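Local coordinates for macrophage migration inhibitory factor-like protein (Leishmania major, PDB 3FWT) that belongs to the macrophage migration inhibitory factor family and assembles as a trimer of alpha/beta subunits, each with helices packed on a mixed beta sheet, at residues V81-W86 and P99-A104; A104-C109 and E114-F119. All blocks are in the same frame, centred on the assembly; numbering follows the deposited sequence.

Overall arrangement
Contacts 1 and 2 lie in series on helix 92-109, which within these segments meets strand 79-85 through I101 and, a little over one turn later, strand 116-128 through I105 and T106; A104 belongs to both. Their centres are about 9 Å apart, contact 1 being the deeper, with its centre about 3 Å from that of the chain against about 9 Å for contact 2. The two strands are neighbours in one sheet, where V81 N lies 2.8 Å from Y117 O and V83 N lies 2.8 Å from F119 O, probable hydrogen bonds. I116 also spans the two sites, its CD1 packing 3.4 Å from A102 O. Both contacts border the third subunit.

Contact 1: V81-W86 and P99-A104; sequences VRVESW and PRIAAA
V81 opens the contact by turning its side chain toward the helix and setting one methyl, CG2, against CG2 of I101 at 4.1 Å. Its CG1 lies anti to the backbone N (chi1 177°), which leaves CG2 beside that nitrogen and facing the isoleucine branch methyl; the two side chains cross obliquely. The next residue, R82, points to the other side of the strand, where NH1 is hydrogen-bonded to Q25 OE1 and NH2 to Y80 OH of the second subunit. With V83 the strand returns to the helix. Its CG2 lies 4.2 Å from CD1 of I101, so the isoleucine straddles two residues of the same strand face: the short branch meets V81 and the end of the long branch meets V83. An extended chi2 of 169° carries CD1 away from the helix to that second valine. E84 again turns from the helix, and its OE2 is hydrogen-bonded to Y80 OH and Y121 OH of the second subunit. Thus the strand face bearing R82 and E84 looks to the neighbouring subunit. All three touching residues are buried, and the contact is purely apolar. Y44 of helix 34-52 also packs on V81, and Y120 on V83 and I101. Such packing of strand valines against a helix isoleucine marks the beta-alpha-beta unit of strand 79-85, helix 92-109 and strand 116-128 in the MIF fold.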
loop_
_atom_site.group_PDB
_atom_site.type_symbol
_atom_site.label_atom_id
_atom_site.label_comp_id
_atom_site.label_asym_id
_atom_site.label_seq_id
_atom_site.Cartn_x
_atom_site.Cartn_y
_atom_site.Cartn_z
ATOM N N VAL A 81 7.556 5.012 3.834
ATOM C CA VAL A 81 7.424 3.724 4.551
ATOM C C VAL A 81 6.050 3.575 5.148
ATOM O O VAL A 81 5.575 4.547 5.806
ATOM C CB VAL A 81 8.462 3.686 5.688
ATOM C CG1 VAL A 81 8.297 2.390 6.513
ATOM C CG2 VAL A 81 9.915 3.863 5.048
ATOM N N ARG A 82 5.371 2.429 4.907
ATOM C CA ARG A 82 4.039 2.224 5.452
ATOM C C ARG A 82 4.186 1.161 6.562
ATOM O O ARG A 82 4.666 0.051 6.302
ATOM C CB ARG A 82 3.078 1.703 4.388
ATOM C CG ARG A 82 1.608 1.626 4.879
ATOM C CD ARG A 82 0.648 1.291 3.777
ATOM N NE ARG A 82 0.664 -0.153 3.429
ATOM C CZ ARG A 82 1.329 -0.695 2.384
ATOM N NH1 ARG A 82 1.997 0.078 1.531
ATOM N NH2 ARG A 82 1.300 -2.011 2.156
ATOM N N VAL A 83 3.799 1.497 7.802
ATOM C CA VAL A 83 3.949 0.568 8.911
ATOM C C VAL A 83 2.537 0.121 9.250
ATOM O O VAL A 83 1.663 0.962 9.477
ATOM C CB VAL A 83 4.524 1.250 10.151
ATOM C CG1 VAL A 83 4.838 0.209 11.328
ATOM C CG2 VAL A 83 5.790 2.085 9.768
ATOM N N GLU A 84 2.348 -1.184 9.352
ATOM C CA GLU A 84 1.036 -1.744 9.627
ATOM C C GLU A 84 1.131 -2.734 10.777
ATOM O O GLU A 84 2.174 -3.332 11.016
ATOM C CB GLU A 84 0.533 -2.509 8.407
ATOM C CG GLU A 84 0.371 -1.535 7.214
ATOM C CD GLU A 84 0.002 -2.268 5.964
ATOM O OE1 GLU A 84 0.366 -1.804 4.863
ATOM O OE2 GLU A 84 -0.628 -3.323 6.073
ATOM N N SER A 85 0.040 -2.891 11.510
ATOM C CA SER A 85 0.119 -3.867 12.588
ATOM C C SER A 85 -1.309 -4.109 13.093
ATOM O O SER A 85 -2.192 -3.330 12.795
ATOM C CB SER A 85 1.048 -3.365 13.709
ATOM O OG SER A 85 0.585 -2.137 14.197
ATOM N N TRP A 86 -1.527 -5.221 13.772
ATOM C CA TRP A 86 -2.804 -5.512 14.414
ATOM C C TRP A 86 -3.037 -4.634 15.614
ATOM O O TRP A 86 -2.106 -4.341 16.386
ATOM C CB TRP A 86 -2.857 -6.982 14.864
ATOM C CG TRP A 86 -4.175 -7.354 15.519
ATOM C CD1 TRP A 86 -5.320 -7.798 14.894
ATOM C CD2 TRP A 86 -4.481 -7.311 16.934
ATOM N NE1 TRP A 86 -6.301 -8.026 15.820
ATOM C CE2 TRP A 86 -5.826 -7.733 17.077
ATOM C CE3 TRP A 86 -3.755 -6.932 18.081
ATOM C CZ2 TRP A 86 -6.460 -7.817 18.328
ATOM C CZ3 TRP A 86 -4.392 -6.999 19.344
ATOM C CH2 TRP A 86 -5.731 -7.434 19.443
ATOM N N PRO A 99 11.884 8.583 13.919
ATOM C CA PRO A 99 13.241 9.053 13.755
ATOM C C PRO A 99 14.226 7.889 13.551
ATOM O O PRO A 99 15.220 8.063 12.859
ATOM C CB PRO A 99 13.521 9.860 15.052
ATOM C CG PRO A 99 12.289 9.738 15.909
ATOM C CD PRO A 99 11.174 9.201 15.052
ATOM N N ARG A 100 13.948 6.717 14.128
ATOM C CA ARG A 100 14.808 5.541 13.912
ATOM C C ARG A 100 14.676 4.981 12.502
ATOM O O ARG A 100 15.690 4.731 11.867
ATOM C CB ARG A 100 14.586 4.483 14.991
ATOM C CG ARG A 100 14.823 5.112 16.407
ATOM C CD ARG A 100 14.593 4.134 17.492
ATOM N NE ARG A 100 15.548 3.052 17.375
ATOM C CZ ARG A 100 15.580 1.975 18.153
ATOM N NH1 ARG A 100 14.721 1.836 19.152
ATOM N NH2 ARG A 100 16.474 1.034 17.913
ATOM N N ILE A 101 13.420 4.905 12.004
ATOM C CA ILE A 101 13.189 4.408 10.669
ATOM C C ILE A 101 13.885 5.310 9.662
ATOM O O ILE A 101 14.653 4.815 8.793
ATOM C CB ILE A 101 11.682 4.324 10.431
ATOM C CG1 ILE A 101 11.127 3.124 11.250
ATOM C CG2 ILE A 101 11.277 4.225 8.932
ATOM C CD1 ILE A 101 9.569 3.182 11.258
ATOM N N ALA A 102 13.659 6.619 9.802
ATOM C CA ALA A 102 14.246 7.608 8.925
ATOM C C ALA A 102 15.778 7.560 9.017
ATOM O O ALA A 102 16.418 7.579 7.976
ATOM C CB ALA A 102 13.702 8.998 9.234
ATOM N N ALA A 103 16.372 7.469 10.235
ATOM C CA ALA A 103 17.835 7.358 10.356
ATOM C C ALA A 103 18.381 6.134 9.622
ATOM O O ALA A 103 19.396 6.185 8.939
ATOM C CB ALA A 103 18.286 7.310 11.873
ATOM N N ALA A 104 17.714 4.995 9.794
ATOM C CA ALA A 104 18.132 3.785 9.108
ATOM C C ALA A 104 18.080 3.949 7.598
ATOM O O ALA A 104 18.982 3.437 6.913
ATOM C CB ALA A 104 17.243 2.491 9.600
#

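Contact 2: A104-C109 and E114-F119; sequences AITKEC and ERIYVF
I116 reaches from the start of its strand to the helix and places its terminal methyl, CD1, where I105 and T106 come together. The apolar part of the contact is formed with I105. Both CB and CG2 of that residue lie 3.8 Å from I116 CD1, so the methyl rests against the base and the short branch of the helix isoleucine, while the long branch of I105 leads away from the strand. The two side chains cross at a slant. In I116 the long branch is extended (chi2 168°), which holds CD1 well out from the strand backbone.

The second kind of contact is between a methyl and a hydroxyl. T106 OG1 stands 3.6 Å from I116 CD1, a packing distance with no hydrogen bond across the segments. Its polar partners lie in the helix and in the connection after it: I111 O is the stronger, and A102 O, one turn back along the helix, is also within hydrogen-bonding distance, although the single hydroxyl proton can serve only one carbonyl at a time. A chi1 of -60° sets OG1 beside the backbone N of T106, on the side from which it meets A102 O. Through the bond with I111 O the hydroxyl ties the last turns of the helix to the outgoing chain while its flank lies against the isoleucine.

Around this junction, I111 packs on both isoleucines, and L40 and Y44 of helix 34-52 and A79 of strand 79-85 also touch I105. Farther along strand 116-128, V118 meets I101 of the same helix, and Y117, V118 and F119 pair in an antiparallel ladder with a strand of the third subunit, continuing the sheet across the interface.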
loop_
_atom_site.group_PDB
_atom_site.type_symbol
_atom_site.label_atom_id
_atom_site.label_comp_id
_atom_site.label_asym_id
_atom_site.label_seq_id
_atom_site.Cartn_x
_atom_site.Cartn_y
_atom_site.Cartn_z
ATOM N N ALA A 104 17.714 4.995 9.794
ATOM C CA ALA A 104 18.132 3.785 9.108
ATOM C C ALA A 104 18.080 3.949 7.598
ATOM O O ALA A 104 18.982 3.437 6.913
ATOM C CB ALA A 104 17.243 2.491 9.600
ATOM N N ILE A 105 17.035 4.616 7.069
ATOM C CA ILE A 105 16.941 4.869 5.576
ATOM C C ILE A 105 18.043 5.802 5.124
ATOM O O ILE A 105 18.731 5.607 4.085
ATOM C CB ILE A 105 15.602 5.490 5.195
ATOM C CG1 ILE A 105 14.455 4.503 5.414
ATOM C CG2 ILE A 105 15.615 5.915 3.742
ATOM C CD1 ILE A 105 14.751 3.306 4.665
ATOM N N THR A 106 18.264 6.832 5.930
ATOM C CA THR A 106 19.377 7.743 5.534
ATOM C C THR A 106 20.737 7.046 5.465
ATOM O O THR A 106 21.584 7.224 4.535
ATOM C CB THR A 106 19.425 8.978 6.479
ATOM O OG1 THR A 106 18.173 9.692 6.406
ATOM C CG2 THR A 106 20.566 9.894 6.030
ATOM N N LYS A 107 21.027 6.247 6.474
ATOM C CA LYS A 107 22.283 5.493 6.485
ATOM C C LYS A 107 22.397 4.511 5.334
ATOM O O LYS A 107 23.445 4.408 4.682
ATOM C CB LYS A 107 22.416 4.738 7.802
ATOM C CG LYS A 107 23.789 3.956 8.024
ATOM C CD LYS A 107 23.698 3.219 9.368
ATOM C CE LYS A 107 25.095 2.968 9.947
ATOM N NZ LYS A 107 25.122 3.465 11.367
ATOM N N GLU A 108 21.342 3.752 5.057
ATOM C CA GLU A 108 21.556 2.709 4.071
ATOM C C GLU A 108 21.400 3.285 2.686
ATOM O O GLU A 108 21.992 2.766 1.734
ATOM C CB GLU A 108 20.565 1.567 4.219
ATOM C CG GLU A 108 20.725 0.722 5.505
ATOM C CD GLU A 108 22.141 0.248 5.788
ATOM O OE1 GLU A 108 22.815 -0.294 4.871
ATOM O OE2 GLU A 108 22.578 0.475 6.960
ATOM N N CYS A 109 20.599 4.346 2.557
ATOM C CA CYS A 109 20.238 4.815 1.177
ATOM C C CYS A 109 20.664 6.214 0.795
ATOM O O CYS A 109 20.460 6.615 -0.377
ATOM C CB CYS A 109 18.721 4.726 0.917
ATOM S SG CYS A 109 17.895 3.176 1.316
ATOM N N GLU A 114 14.543 14.931 5.238
ATOM C CA GLU A 114 13.489 15.806 4.712
ATOM C C GLU A 114 12.771 15.249 3.474
ATOM O O GLU A 114 11.774 15.844 3.010
ATOM C CB GLU A 114 13.948 17.258 4.445
ATOM C CG GLU A 114 15.175 17.364 3.459
ATOM C CD GLU A 114 16.551 17.140 4.163
ATOM O OE1 GLU A 114 17.603 17.535 3.573
ATOM O OE2 GLU A 114 16.588 16.577 5.302
ATOM N N ARG A 115 13.250 14.129 2.951
ATOM C CA ARG A 115 12.493 13.479 1.830
ATOM C C ARG A 115 12.063 12.083 2.236
ATOM O O ARG A 115 11.977 11.177 1.389
ATOM C CB ARG A 115 13.431 13.406 0.600
ATOM C CG ARG A 115 13.827 14.863 0.086
ATOM C CD ARG A 115 14.751 14.782 -1.125
ATOM N NE ARG A 115 14.061 14.198 -2.291
ATOM C CZ ARG A 115 13.087 14.786 -2.995
ATOM N NH1 ARG A 115 12.747 16.013 -2.750
ATOM N NH2 ARG A 115 12.505 14.165 -4.054
ATOM N N ILE A 116 11.771 11.890 3.526
ATOM C CA ILE A 116 11.318 10.551 3.983
ATOM C C ILE A 116 9.940 10.711 4.627
ATOM O O ILE A 116 9.784 11.543 5.555
ATOM C CB ILE A 116 12.281 9.911 5.030
ATOM C CG1 ILE A 116 13.645 9.596 4.395
ATOM C CG2 ILE A 116 11.669 8.601 5.576
ATOM C CD1 ILE A 116 14.757 9.223 5.505
ATOM N N TYR A 117 8.929 10.002 4.130
ATOM C CA TYR A 117 7.587 10.008 4.768
ATOM C C TYR A 117 7.376 8.660 5.462
ATOM O O TYR A 117 7.726 7.583 4.907
ATOM C CB TYR A 117 6.484 10.235 3.734
ATOM C CG TYR A 117 6.014 11.647 3.537
ATOM C CD1 TYR A 117 6.741 12.718 4.015
ATOM C CD2 TYR A 117 4.862 11.901 2.800
ATOM C CE1 TYR A 117 6.306 13.980 3.849
ATOM C CE2 TYR A 117 4.389 13.163 2.621
ATOM C CZ TYR A 117 5.125 14.194 3.140
ATOM O OH TYR A 117 4.669 15.436 2.983
ATOM N N VAL A 118 6.882 8.673 6.699
ATOM C CA VAL A 118 6.506 7.401 7.373
ATOM C C VAL A 118 5.038 7.507 7.826
ATOM O O VAL A 118 4.674 8.520 8.468
ATOM C CB VAL A 118 7.408 7.069 8.554
ATOM C CG1 VAL A 118 7.141 5.590 9.111
ATOM C CG2 VAL A 118 8.878 7.193 8.128
ATOM N N PHE A 119 4.185 6.556 7.405
ATOM C CA PHE A 119 2.778 6.524 7.829
ATOM C C PHE A 119 2.457 5.222 8.576
ATOM O O PHE A 119 2.928 4.164 8.194
ATOM C CB PHE A 119 1.845 6.565 6.627
ATOM C CG PHE A 119 1.811 7.874 5.944
ATOM C CD1 PHE A 119 2.911 8.320 5.232
ATOM C CD2 PHE A 119 0.658 8.631 5.931
ATOM C CE1 PHE A 119 2.842 9.500 4.597
ATOM C CE2 PHE A 119 0.612 9.837 5.283
ATOM C CZ PHE A 119 1.713 10.254 4.622
#